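Long-range contacts in fluoroacetyl-CoA-specific thioesterase-like domain-containing protein (Thermanaerovibrio acidaminovorans, PDB 3QOO), which is of unknown function but, as a hot-dog-fold protein related to fluoroacetyl-CoA-specific thioesterases, may act on an acyl-CoA thioester: residues R17-V22 with D84-V89; V73-P78 with P111-L116; A43-M48 with V69-H74; E8-G13 with E54-K59; E95-V100 with E118-S123. All coordinates share one frame; numbering follows the deposited sequence.

All five contacts belong to one hot-dog fold, in which the antiparallel sheet 15-21, 84-95, 98-107, 110-123, 64-75 wraps helix 41-56. Interactions 1, 2 and 5 join neighbouring strands; interaction 3 seats the helix on strand 64-75, and interaction 4 packs the N-terminal segment on it. Along the chain, interaction 3 is nested within interaction 1, whereas 1 and 4 cross. Interactions 4 and 5 meet through F10 and V99; 2 and 5, centres about 24 Å apart, use the two halves of strand 110-123. Together the contacts hold the curved sheet on its helix, and strand 64-75, where interactions 2 and 3 share V73 and H74, carries the sheet into the second subunit.

Interaction 1. Residues R17-V22 with D84-V89; sequences RMVKKV and DVTFTV
K21 and D84 form a salt bridge at one end of this strand pair, and R17 meets T88 at the other. K21 NZ lies 2.8 Å from D84 OD2, on its syn lone pair, with a weaker bond to OD1. The lysine chain leaves with CG anti to the backbone N (chi1 -162°), then bends twice near its end, bringing NZ back to the two carboxylate oxygens. R17 instead runs extended from CG to NE, and NE donates to T88 OG1 at 2.8 Å in a bent bond, the oxygen 23° out of the guanidinium plane. T86 CG2 lies over one face of this guanidinium, while V19 lies between the two ends, its CG1 3.8 Å from D84 CB and its CG2 by T86 OG1. M18, K20, V85 and F87 occupy the other face of the sheet. There K20 CB packs 3.8 Å from F87 CE2, the two side chains alongside each other. K20 then turns away, its NZ held by D26 in a salt bridge. M18 pairs with F87 and K20 with V85, two backbone bonds each; F87 N to M18 O is 2.8 Å. Farther out, F87 rests on T47 and L51 of helix 41-56, and M18 on Q50. This antiparallel edge, largely polar outside, with F87, V85 and M18 turned to the helix side, is typical of the hot-dog fold, whose sheet curls around a central helix.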
# COMPACT_ATOMS: atom_id res chain seq x y z
N ARG A 17 -3.54 -1.18 18.62
CA ARG A 17 -4.33 -0.14 18.02
C ARG A 17 -3.59 1.14 18.02
O ARG A 17 -2.80 1.40 18.93
CB ARG A 17 -5.60 0.07 18.79
CG ARG A 17 -6.67 -0.85 18.50
CD ARG A 17 -7.95 -0.40 19.16
NE ARG A 17 -9.06 -1.09 18.60
CZ ARG A 17 -10.31 -0.94 18.97
NH1 ARG A 17 -10.61 -0.14 19.99
NH2 ARG A 17 -11.25 -1.63 18.34
N MSE A 18 -3.91 2.00 17.07
CA MSE A 18 -3.57 3.41 17.17
C MSE A 18 -4.58 4.26 16.44
O MSE A 18 -5.28 3.77 15.56
CB MSE A 18 -2.16 3.67 16.66
CG MSE A 18 -2.00 3.43 15.20
SE MSE A 18 -0.22 3.79 14.47
CE MSE A 18 -0.34 5.66 14.49
N VAL A 19 -4.59 5.53 16.78
CA VAL A 19 -5.46 6.52 16.18
C VAL A 19 -4.60 7.45 15.34
O VAL A 19 -3.57 7.96 15.78
CB VAL A 19 -6.29 7.32 17.19
CG1 VAL A 19 -7.26 8.26 16.48
CG2 VAL A 19 -6.98 6.38 18.16
N LYS A 20 -5.03 7.61 14.09
CA LYS A 20 -4.30 8.38 13.12
C LYS A 20 -5.20 9.51 12.65
O LYS A 20 -6.29 9.22 12.14
CB LYS A 20 -3.96 7.41 11.97
CG LYS A 20 -3.48 7.99 10.72
CD LYS A 20 -2.13 8.59 10.81
CE LYS A 20 -1.76 9.15 9.45
NZ LYS A 20 -0.43 9.85 9.44
N LYS A 21 -4.75 10.76 12.75
CA LYS A 21 -5.49 11.89 12.21
C LYS A 21 -5.15 12.06 10.73
O LYS A 21 -3.97 12.04 10.32
CB LYS A 21 -5.18 13.21 12.94
CG LYS A 21 -6.27 14.25 12.66
CD LYS A 21 -6.20 15.46 13.49
CE LYS A 21 -6.34 15.12 14.92
NZ LYS A 21 -7.75 15.00 15.37
N VAL A 22 -6.16 12.22 9.90
CA VAL A 22 -5.92 12.35 8.46
C VAL A 22 -5.41 13.75 8.18
O VAL A 22 -6.11 14.75 8.40
CB VAL A 22 -7.15 12.01 7.62
CG1 VAL A 22 -6.85 12.17 6.14
CG2 VAL A 22 -7.69 10.62 7.95
N ASP A 84 -10.32 11.22 12.56
CA ASP A 84 -9.48 10.35 13.37
C ASP A 84 -9.86 8.94 13.08
O ASP A 84 -11.00 8.51 13.31
CB ASP A 84 -9.63 10.67 14.85
CG ASP A 84 -8.91 11.92 15.18
OD1 ASP A 84 -7.68 11.93 15.02
OD2 ASP A 84 -9.55 12.87 15.60
N VAL A 85 -8.91 8.20 12.55
CA VAL A 85 -9.09 6.81 12.14
C VAL A 85 -8.39 5.87 13.11
O VAL A 85 -7.18 5.98 13.31
CB VAL A 85 -8.57 6.58 10.69
CG1 VAL A 85 -8.83 5.17 10.26
CG2 VAL A 85 -9.23 7.57 9.73
N THR A 86 -9.17 4.99 13.72
CA THR A 86 -8.62 3.97 14.62
C THR A 86 -8.26 2.73 13.80
O THR A 86 -9.12 2.12 13.17
CB THR A 86 -9.61 3.62 15.72
OG1 THR A 86 -9.89 4.82 16.44
CG2 THR A 86 -9.09 2.55 16.66
N PHE A 87 -6.99 2.36 13.83
CA PHE A 87 -6.48 1.16 13.21
C PHE A 87 -6.30 0.08 14.24
O PHE A 87 -5.72 0.32 15.31
CB PHE A 87 -5.13 1.42 12.55
CG PHE A 87 -5.16 2.24 11.31
CD1 PHE A 87 -4.89 1.65 10.08
CD2 PHE A 87 -5.40 3.60 11.35
CE1 PHE A 87 -4.85 2.42 8.92
CE2 PHE A 87 -5.40 4.34 10.16
CZ PHE A 87 -5.13 3.75 8.96
N THR A 88 -6.79 -1.12 13.90
CA THR A 88 -6.60 -2.31 14.72
C THR A 88 -5.92 -3.35 13.85
O THR A 88 -6.46 -3.69 12.78
CB THR A 88 -7.92 -2.87 15.24
OG1 THR A 88 -8.64 -1.84 15.92
CG2 THR A 88 -7.66 -4.03 16.21
N VAL A 89 -4.73 -3.79 14.27
CA VAL A 89 -4.00 -4.81 13.59
C VAL A 89 -3.83 -6.01 14.50
O VAL A 89 -3.45 -5.83 15.65
CB VAL A 89 -2.66 -4.26 13.06
CG1 VAL A 89 -1.79 -5.35 12.48
CG2 VAL A 89 -2.92 -3.18 11.98

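Interaction 2. Residues V73-P78 with P111-L116; sequences VHNLAP and PVATGL
Strands 73-75 and 111-116 run antiparallel, H74 and T114 exchanging two backbone bonds, of which H74 N to T114 O is 2.8 Å. Beyond N75 the segment 73-78 leaves the strand, and L76 N and A77 N both bond V112 O, approaching from the same face of its carbonyl; the longer, from A77 N, is 3.2 Å. V112 and A113 both face A105 of the next strand, a classic beta bulge, within the hot-dog sheet that here continues antiparallel into the second subunit through V73 and H74. On one face of the sheet, T114 OG1 sits 3.6 Å from H74 CB, its first torsion (chi1 54°) placing it between the backbone N and carbonyl carbon. The imidazole is held by E72, to which NE2 donates. L76 leans across the bulged strand: CB lies 3.5 Å from V112 O, CG nears A113 CA, and CD1 reaches P111 CB at 3.9 Å. A77 CB approaches P111 O, while V112 CB packs 3.4 Å from A77 O. The other face carries V73 and N75, with V73 CG1 loosely against A113 CB at 4.4 Å. N75 ND2 bonds T41 OG1, and L76 O accepts from R130 of the second subunit.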
# COMPACT_ATOMS: atom_id res chain seq x y z
N VAL A 73 -5.02 -3.98 0.75
CA VAL A 73 -5.94 -3.03 1.36
C VAL A 73 -7.21 -2.98 0.55
O VAL A 73 -7.16 -2.93 -0.69
CB VAL A 73 -5.31 -1.61 1.49
CG1 VAL A 73 -6.32 -0.59 2.04
CG2 VAL A 73 -4.08 -1.67 2.35
N HIS A 74 -8.35 -3.00 1.23
CA HIS A 74 -9.66 -2.74 0.64
C HIS A 74 -10.20 -1.44 1.19
O HIS A 74 -10.35 -1.28 2.40
CB HIS A 74 -10.66 -3.85 0.95
CG HIS A 74 -10.26 -5.19 0.43
ND1 HIS A 74 -11.08 -6.30 0.59
CD2 HIS A 74 -9.15 -5.64 -0.21
CE1 HIS A 74 -10.48 -7.37 0.07
NE2 HIS A 74 -9.31 -6.99 -0.43
N ASN A 75 -10.48 -0.49 0.33
CA ASN A 75 -11.11 0.73 0.75
C ASN A 75 -12.59 0.51 0.82
O ASN A 75 -13.19 -0.12 -0.07
CB ASN A 75 -10.78 1.86 -0.19
CG ASN A 75 -9.37 2.33 -0.01
OD1 ASN A 75 -9.04 2.87 1.04
ND2 ASN A 75 -8.53 2.11 -1.01
N LEU A 76 -13.18 1.00 1.88
CA LEU A 76 -14.63 0.88 2.11
C LEU A 76 -15.34 2.22 2.03
O LEU A 76 -16.40 2.32 1.43
CB LEU A 76 -14.92 0.23 3.45
CG LEU A 76 -14.25 -1.13 3.64
CD1 LEU A 76 -14.79 -1.67 4.96
CD2 LEU A 76 -14.31 -2.16 2.56
N ALA A 77 -14.76 3.26 2.58
CA ALA A 77 -15.43 4.53 2.65
C ALA A 77 -14.39 5.62 2.93
O ALA A 77 -13.31 5.34 3.45
CB ALA A 77 -16.53 4.50 3.75
N PRO A 78 -14.71 6.88 2.56
CA PRO A 78 -13.70 7.91 2.66
C PRO A 78 -13.42 8.35 4.09
O PRO A 78 -14.34 8.65 4.84
CB PRO A 78 -14.29 9.04 1.80
CG PRO A 78 -15.79 8.84 1.90
CD PRO A 78 -15.92 7.34 1.83
N PRO A 111 -16.60 1.71 9.49
CA PRO A 111 -15.39 1.22 8.85
C PRO A 111 -15.02 2.02 7.61
O PRO A 111 -15.91 2.38 6.83
CB PRO A 111 -15.75 -0.22 8.46
CG PRO A 111 -16.98 -0.57 9.16
CD PRO A 111 -17.68 0.69 9.54
N VAL A 112 -13.73 2.27 7.43
CA VAL A 112 -13.24 2.95 6.26
C VAL A 112 -12.32 2.08 5.39
O VAL A 112 -12.20 2.34 4.19
CB VAL A 112 -12.58 4.29 6.58
CG1 VAL A 112 -13.61 5.28 7.12
CG2 VAL A 112 -11.41 4.16 7.56
N ALA A 113 -11.65 1.09 5.97
CA ALA A 113 -10.76 0.21 5.20
C ALA A 113 -10.51 -1.06 5.98
O ALA A 113 -10.66 -1.11 7.22
CB ALA A 113 -9.42 0.87 4.87
N THR A 114 -10.11 -2.11 5.27
CA THR A 114 -9.61 -3.35 5.85
C THR A 114 -8.33 -3.73 5.13
O THR A 114 -8.03 -3.19 4.05
CB THR A 114 -10.62 -4.47 5.75
OG1 THR A 114 -11.03 -4.63 4.41
CG2 THR A 114 -11.83 -4.19 6.68
N GLY A 115 -7.56 -4.64 5.69
CA GLY A 115 -6.34 -5.05 5.07
C GLY A 115 -5.73 -6.29 5.62
O GLY A 115 -6.24 -6.85 6.61
N LEU A 116 -4.63 -6.72 5.02
CA LEU A 116 -3.82 -7.76 5.58
C LEU A 116 -2.37 -7.49 5.22
O LEU A 116 -2.06 -6.85 4.21
CB LEU A 116 -4.24 -9.11 5.14
CG LEU A 116 -3.93 -9.54 3.76
CD1 LEU A 116 -2.41 -9.78 3.48
CD2 LEU A 116 -4.71 -10.83 3.45

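Interaction 3. Residues A43-M48 with V69-H74; sequences AFLETM and VRSEVH
L45 and M48 of the central helix press on S71, the close part of the contact. The two methyls of L45 lie side by side against the serine, CD2 3.7 Å from S71 OG and CD1 3.9 Å from S71 CB. M48, a selenomethionine, sends CG anti to the backbone N (chi1 176°) and stays extended until its last torsion (chi3 62°), folding CE down on the strand. That methyl sits 4.0 Å from both S71 CB and V73 CG2, with E72 O at 3.9 Å. S71 OG, buried among these apolar groups, is bonded to Q117 NE2. F44 meets the strand more loosely, through CB alone, 4.1 Å from V73 CG1, and its phenyl ring continues past toward A105. The outer side of the strand is polar and partly exposed: E72 points away from the helix, and its OE1 accepts a 2.7 Å bond from H74 NE2. NE2 meets that oxygen in the imidazole plane but from above the carboxylate plane. L45 touches L45 of the second subunit, and residues 70-74 pair antiparallel with a strand of that chain. Two sheets joined edge to edge, each packed on its own helix, are characteristic of a hot-dog dimer.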
# COMPACT_ATOMS: atom_id res chain seq x y z
N ALA A 43 -1.44 5.50 2.54
CA ALA A 43 -1.48 5.89 3.94
C ALA A 43 -2.06 4.79 4.81
O ALA A 43 -1.56 4.55 5.91
CB ALA A 43 -2.28 7.17 4.11
N PHE A 44 -3.14 4.17 4.39
CA PHE A 44 -3.66 3.01 5.13
C PHE A 44 -2.61 1.94 5.27
O PHE A 44 -2.44 1.36 6.35
CB PHE A 44 -4.91 2.43 4.46
CG PHE A 44 -6.14 3.26 4.65
CD1 PHE A 44 -6.80 3.29 5.85
CD2 PHE A 44 -6.70 3.94 3.60
CE1 PHE A 44 -7.92 4.03 6.03
CE2 PHE A 44 -7.86 4.68 3.77
CZ PHE A 44 -8.47 4.72 4.99
N LEU A 45 -1.87 1.69 4.19
CA LEU A 45 -0.83 0.67 4.21
C LEU A 45 0.31 1.05 5.17
O LEU A 45 0.75 0.23 5.97
CB LEU A 45 -0.32 0.42 2.79
CG LEU A 45 0.24 -0.96 2.48
CD1 LEU A 45 0.32 -1.16 0.99
CD2 LEU A 45 1.58 -1.21 3.12
N GLU A 46 0.79 2.28 5.09
CA GLU A 46 1.87 2.72 5.95
C GLU A 46 1.50 2.53 7.43
O GLU A 46 2.32 2.12 8.26
CB GLU A 46 2.18 4.19 5.67
CG GLU A 46 3.29 4.73 6.52
CD GLU A 46 3.52 6.21 6.33
OE1 GLU A 46 2.98 6.79 5.36
OE2 GLU A 46 4.28 6.77 7.15
N THR A 47 0.25 2.84 7.77
CA THR A 47 -0.18 2.77 9.16
C THR A 47 -0.31 1.31 9.62
O THR A 47 0.06 0.95 10.73
CB THR A 47 -1.49 3.55 9.34
OG1 THR A 47 -1.37 4.88 8.78
CG2 THR A 47 -1.84 3.58 10.80
N MSE A 48 -0.82 0.46 8.73
CA MSE A 48 -0.85 -0.95 8.98
C MSE A 48 0.56 -1.50 9.24
O MSE A 48 0.77 -2.27 10.20
CB MSE A 48 -1.50 -1.68 7.81
CG MSE A 48 -1.46 -3.21 7.95
SE MSE A 48 -2.59 -4.16 6.65
CE MSE A 48 -1.73 -3.59 4.98
N VAL A 69 6.32 -8.81 3.27
CA VAL A 69 6.36 -9.50 1.96
C VAL A 69 5.09 -9.47 1.13
O VAL A 69 5.12 -9.80 -0.07
CB VAL A 69 6.83 -10.98 2.06
CG1 VAL A 69 8.22 -11.10 2.66
CG2 VAL A 69 5.80 -11.87 2.76
N ARG A 70 3.95 -9.14 1.74
CA ARG A 70 2.74 -8.93 0.98
C ARG A 70 1.78 -8.09 1.76
O ARG A 70 1.62 -8.31 2.99
CB ARG A 70 2.09 -10.30 0.68
CG ARG A 70 0.62 -10.34 0.26
CD ARG A 70 0.22 -11.76 0.00
NE ARG A 70 0.25 -12.63 1.18
CZ ARG A 70 -0.82 -13.02 1.86
NH1 ARG A 70 -2.04 -12.61 1.52
NH2 ARG A 70 -0.68 -13.84 2.89
N SER A 71 1.12 -7.13 1.11
CA SER A 71 0.07 -6.32 1.72
C SER A 71 -1.11 -6.22 0.81
O SER A 71 -0.96 -6.19 -0.43
CB SER A 71 0.57 -4.93 2.06
OG SER A 71 1.54 -4.95 3.10
N GLU A 72 -2.30 -6.12 1.36
CA GLU A 72 -3.54 -5.89 0.63
C GLU A 72 -4.39 -4.93 1.42
O GLU A 72 -4.47 -5.05 2.67
CB GLU A 72 -4.28 -7.20 0.42
CG GLU A 72 -5.52 -7.13 -0.41
CD GLU A 72 -6.07 -8.46 -0.84
OE1 GLU A 72 -7.21 -8.41 -1.44
OE2 GLU A 72 -5.47 -9.54 -0.45
N VAL A 73 -5.02 -3.98 0.75
CA VAL A 73 -5.94 -3.03 1.36
C VAL A 73 -7.21 -2.98 0.55
O VAL A 73 -7.16 -2.93 -0.69
CB VAL A 73 -5.31 -1.61 1.49
CG1 VAL A 73 -6.32 -0.59 2.04
CG2 VAL A 73 -4.08 -1.67 2.35
N HIS A 74 -8.35 -3.00 1.23
CA HIS A 74 -9.66 -2.74 0.64
C HIS A 74 -10.20 -1.44 1.19
O HIS A 74 -10.35 -1.28 2.40
CB HIS A 74 -10.66 -3.85 0.95
CG HIS A 74 -10.26 -5.19 0.43
ND1 HIS A 74 -11.08 -6.30 0.59
CD2 HIS A 74 -9.15 -5.64 -0.21
CE1 HIS A 74 -10.48 -7.37 0.07
NE2 HIS A 74 -9.31 -6.99 -0.43

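Interaction 4. Residues E8-G13 with E54-K59; sequences ELFPVG and EILDHK
F10 lays its ring on L56, and the ring can be followed from its root. CB leaves the backbone just where helix 6-9 has ended; CG sits beside the backbone N (chi1 -54°), which carries the phenyl toward L56 and K59. CG comes 3.8 Å from L56 CD2. CD1 and CE1 are closer, CD1 lying 3.5 Å from that methyl, whereas CD2 and CE2 on the other side of the ring are farther from it. The methyl carbon stands over the ring face, 3.5 Å from the centroid and 17° off the normal, a CH-pi contact in which the two side chains cross at about a right angle. CE1 also meets K59 CB at 3.6 Å, a contact oblique to the ring. At the tip, CZ lies 3.6 Å from L56 O. The opposite ring face is covered by L9 CB, above its centre, so the phenyl is sandwiched between a leucine of its own segment and a leucine of the other. L9 itself reaches on with its two methyls to K59 O, CD2 at 3.5 Å. K59 passes F10 in the opposite direction, its chain bent twice, which carries CE to within 4.0 Å of L9 O. F10 and L56 both also touch V99 of strand 98-107, and L56 touches S66. The N-terminal segment thus closes over the C-terminal part of the central helix and the 3-10 segment 57-59, and the buried F10 ring joins it to the apolar core between helix 41-56 and the hot-dog sheet.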
# COMPACT_ATOMS: atom_id res chain seq x y z
N GLU A 8 4.48 -19.27 19.79
CA GLU A 8 4.58 -18.73 21.17
C GLU A 8 4.73 -17.21 21.27
O GLU A 8 4.09 -16.56 22.10
CB GLU A 8 5.78 -19.37 21.92
CG GLU A 8 6.06 -18.74 23.33
CD GLU A 8 7.56 -18.58 23.72
OE1 GLU A 8 7.81 -18.31 24.92
OE2 GLU A 8 8.46 -18.69 22.86
N LEU A 9 5.62 -16.63 20.47
CA LEU A 9 5.86 -15.19 20.52
C LEU A 9 4.65 -14.40 20.02
O LEU A 9 4.44 -13.30 20.51
CB LEU A 9 7.08 -14.78 19.70
CG LEU A 9 8.42 -15.40 20.10
CD1 LEU A 9 9.48 -15.08 19.08
CD2 LEU A 9 8.90 -14.95 21.47
N PHE A 10 3.84 -14.99 19.11
CA PHE A 10 2.76 -14.28 18.42
C PHE A 10 1.49 -15.05 18.47
O PHE A 10 1.04 -15.55 17.42
CB PHE A 10 3.12 -14.01 16.94
CG PHE A 10 4.39 -13.32 16.80
CD1 PHE A 10 4.59 -12.18 17.55
CD2 PHE A 10 5.44 -13.83 16.05
CE1 PHE A 10 5.79 -11.55 17.54
CE2 PHE A 10 6.64 -13.17 16.04
CZ PHE A 10 6.79 -12.03 16.75
N PRO A 11 0.84 -15.09 19.64
CA PRO A 11 -0.38 -15.82 19.65
C PRO A 11 -1.41 -15.22 18.70
O PRO A 11 -1.53 -14.01 18.60
CB PRO A 11 -0.84 -15.72 21.11
CG PRO A 11 0.35 -15.42 21.84
CD PRO A 11 1.20 -14.62 20.98
N VAL A 12 -2.16 -16.07 18.03
CA VAL A 12 -3.27 -15.63 17.22
C VAL A 12 -4.20 -14.77 18.07
O VAL A 12 -4.49 -15.12 19.22
CB VAL A 12 -4.00 -16.86 16.60
CG1 VAL A 12 -5.30 -16.45 15.94
CG2 VAL A 12 -3.11 -17.52 15.58
N GLY A 13 -4.60 -13.63 17.54
CA GLY A 13 -5.49 -12.69 18.21
C GLY A 13 -4.78 -11.54 18.89
O GLY A 13 -5.41 -10.57 19.28
N GLU A 54 5.13 -2.65 15.34
CA GLU A 54 4.96 -2.48 16.79
C GLU A 54 4.50 -3.74 17.51
O GLU A 54 4.81 -3.92 18.68
CB GLU A 54 4.01 -1.30 17.09
CG GLU A 54 4.65 0.05 16.77
CD GLU A 54 3.76 1.25 16.96
OE1 GLU A 54 2.65 1.08 17.55
OE2 GLU A 54 4.20 2.36 16.52
N ILE A 55 3.77 -4.62 16.84
CA ILE A 55 3.34 -5.86 17.46
C ILE A 55 4.47 -6.86 17.48
O ILE A 55 4.68 -7.54 18.48
CB ILE A 55 2.13 -6.45 16.68
CG1 ILE A 55 0.90 -5.56 16.82
CG2 ILE A 55 1.82 -7.88 17.13
CD1 ILE A 55 -0.16 -5.80 15.82
N LEU A 56 5.20 -7.00 16.37
CA LEU A 56 6.13 -8.12 16.22
C LEU A 56 7.54 -7.86 16.71
O LEU A 56 8.11 -8.69 17.38
CB LEU A 56 6.25 -8.53 14.76
CG LEU A 56 4.95 -8.95 14.06
CD1 LEU A 56 5.27 -9.35 12.64
CD2 LEU A 56 4.25 -10.10 14.80
N ASP A 57 8.14 -6.73 16.36
CA ASP A 57 9.61 -6.69 16.37
C ASP A 57 10.18 -6.72 17.77
O ASP A 57 11.21 -7.36 18.01
CB ASP A 57 10.15 -5.51 15.55
CG ASP A 57 10.05 -5.78 14.07
OD1 ASP A 57 9.10 -6.44 13.65
OD2 ASP A 57 10.96 -5.43 13.33
N HIS A 58 9.49 -6.09 18.73
CA HIS A 58 9.99 -6.08 20.11
C HIS A 58 9.91 -7.46 20.74
O HIS A 58 10.53 -7.69 21.78
CB HIS A 58 9.32 -4.99 20.95
CG HIS A 58 7.89 -5.29 21.31
ND1 HIS A 58 6.84 -5.05 20.44
CD2 HIS A 58 7.34 -5.79 22.44
CE1 HIS A 58 5.71 -5.40 21.04
NE2 HIS A 58 5.99 -5.83 22.26
N LYS A 59 9.14 -8.37 20.15
CA LYS A 59 9.05 -9.75 20.61
C LYS A 59 10.09 -10.66 20.00
O LYS A 59 10.17 -11.83 20.40
CB LYS A 59 7.65 -10.31 20.33
CG LYS A 59 6.51 -9.52 20.95
CD LYS A 59 6.54 -9.53 22.44
CE LYS A 59 6.40 -10.94 23.00
NZ LYS A 59 6.22 -10.89 24.48

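Interaction 5. Residues E95-V100 with E118-S123; sequences EGNRVV and ERVVVS
The R98 guanidinium carries V120 on one face, with CB 4.1 Å above the plane toward the rim and CG2 over the same face, nearest NE, while its edge meets N97 OD1 and E118 OE2. R98 NH1 donates to E118 OE2 at 3.1 Å in a fairly straight salt bridge (162°); the oxygen lies in the guanidinium plane but is met on its anti side and well out of the carboxylate plane, the two planes 65° apart. R98 NE bonds N97 OD1, also at 3.1 Å, and these two in-plane bonds, one on either side of the group, fix its rotation. R98 bends at chi2 (125°) to lie alongside V120. E118 OE1 also bridges to R70 of strand 64-75. The N97 amide runs alongside V120, its ND2 3.4 Å from CG2. Strands 98-107 and 110-123 form a beta hairpin of the hot-dog sheet; the type II' turn E95-R98 leads into the first of them from strand 84-95. V99 and R119 exchange two backbone bonds, and V121 N adds a third to N97 O. On the other face V99 touches F10, and R119 leads off over helix 41-56, its NE bonded to S66 and NH1 to Q117.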
# COMPACT_ATOMS: atom_id res chain seq x y z
N GLU A 95 2.92 -18.99 9.96
CA GLU A 95 3.38 -20.15 9.17
C GLU A 95 4.83 -20.01 8.76
O GLU A 95 5.23 -19.05 8.07
CB GLU A 95 2.48 -20.47 7.97
CG GLU A 95 1.86 -19.30 7.20
CD GLU A 95 0.60 -19.73 6.44
OE1 GLU A 95 0.21 -19.01 5.50
OE2 GLU A 95 -0.01 -20.79 6.79
N GLY A 96 5.58 -21.03 9.12
CA GLY A 96 7.01 -21.01 9.03
C GLY A 96 7.55 -19.81 9.79
O GLY A 96 7.27 -19.62 10.97
N ASN A 97 8.34 -19.01 9.09
CA ASN A 97 8.93 -17.78 9.65
C ASN A 97 8.10 -16.56 9.30
O ASN A 97 8.60 -15.44 9.34
CB ASN A 97 10.38 -17.62 9.23
CG ASN A 97 10.56 -17.45 7.71
OD1 ASN A 97 9.64 -17.63 6.93
ND2 ASN A 97 11.78 -17.11 7.31
N ARG A 98 6.82 -16.78 9.00
CA ARG A 98 5.95 -15.67 8.63
C ARG A 98 4.73 -15.53 9.53
O ARG A 98 4.24 -16.49 10.09
CB ARG A 98 5.53 -15.81 7.19
CG ARG A 98 6.66 -15.47 6.20
CD ARG A 98 6.83 -16.59 5.33
NE ARG A 98 8.05 -16.43 4.57
CZ ARG A 98 8.17 -15.81 3.41
NH1 ARG A 98 7.14 -15.19 2.85
NH2 ARG A 98 9.35 -15.81 2.84
N VAL A 99 4.27 -14.29 9.62
CA VAL A 99 3.11 -13.93 10.40
C VAL A 99 2.17 -13.18 9.45
O VAL A 99 2.60 -12.25 8.75
CB VAL A 99 3.45 -13.05 11.63
CG1 VAL A 99 2.20 -12.76 12.43
CG2 VAL A 99 4.55 -13.70 12.50
N VAL A 100 0.91 -13.58 9.43
CA VAL A 100 -0.11 -12.83 8.67
C VAL A 100 -0.98 -12.08 9.69
O VAL A 100 -1.44 -12.68 10.67
CB VAL A 100 -0.97 -13.76 7.81
CG1 VAL A 100 -2.03 -12.93 7.07
CG2 VAL A 100 -0.12 -14.55 6.78
N GLU A 118 1.48 -9.80 5.37
CA GLU A 118 2.32 -10.92 5.71
C GLU A 118 3.72 -10.38 5.91
O GLU A 118 4.23 -9.68 5.04
CB GLU A 118 2.31 -11.96 4.62
CG GLU A 118 3.20 -13.18 4.87
CD GLU A 118 3.23 -14.14 3.72
OE1 GLU A 118 2.30 -14.12 2.89
OE2 GLU A 118 4.21 -14.91 3.67
N ARG A 119 4.33 -10.72 7.04
CA ARG A 119 5.71 -10.29 7.34
C ARG A 119 6.56 -11.54 7.62
O ARG A 119 6.05 -12.56 8.12
CB ARG A 119 5.73 -9.36 8.56
CG ARG A 119 4.87 -8.12 8.37
CD ARG A 119 5.04 -7.06 9.45
NE ARG A 119 6.37 -6.47 9.45
CZ ARG A 119 6.79 -5.54 8.60
NH1 ARG A 119 5.95 -4.99 7.68
NH2 ARG A 119 8.05 -5.13 8.66
N VAL A 120 7.84 -11.44 7.29
CA VAL A 120 8.81 -12.50 7.50
C VAL A 120 9.82 -12.06 8.55
O VAL A 120 10.23 -10.91 8.59
CB VAL A 120 9.51 -12.94 6.17
CG1 VAL A 120 10.31 -11.79 5.52
CG2 VAL A 120 10.40 -14.16 6.39
N VAL A 121 10.22 -13.00 9.41
CA VAL A 121 11.27 -12.73 10.37
C VAL A 121 12.62 -13.02 9.75
O VAL A 121 12.82 -14.11 9.16
CB VAL A 121 11.07 -13.55 11.66
CG1 VAL A 121 12.28 -13.36 12.58
CG2 VAL A 121 9.79 -13.18 12.29
N VAL A 122 13.52 -12.05 9.81
CA VAL A 122 14.82 -12.16 9.18
C VAL A 122 15.90 -11.80 10.20
O VAL A 122 15.66 -11.04 11.12
CB VAL A 122 14.93 -11.20 7.93
CG1 VAL A 122 13.82 -11.42 6.89
CG2 VAL A 122 14.96 -9.73 8.33
N SER A 123 17.10 -12.34 9.96
CA SER A 123 18.32 -11.88 10.58
C SER A 123 18.75 -10.56 9.94
O SER A 123 18.83 -10.48 8.71
CB SER A 123 19.42 -12.90 10.33
OG SER A 123 20.70 -12.33 10.50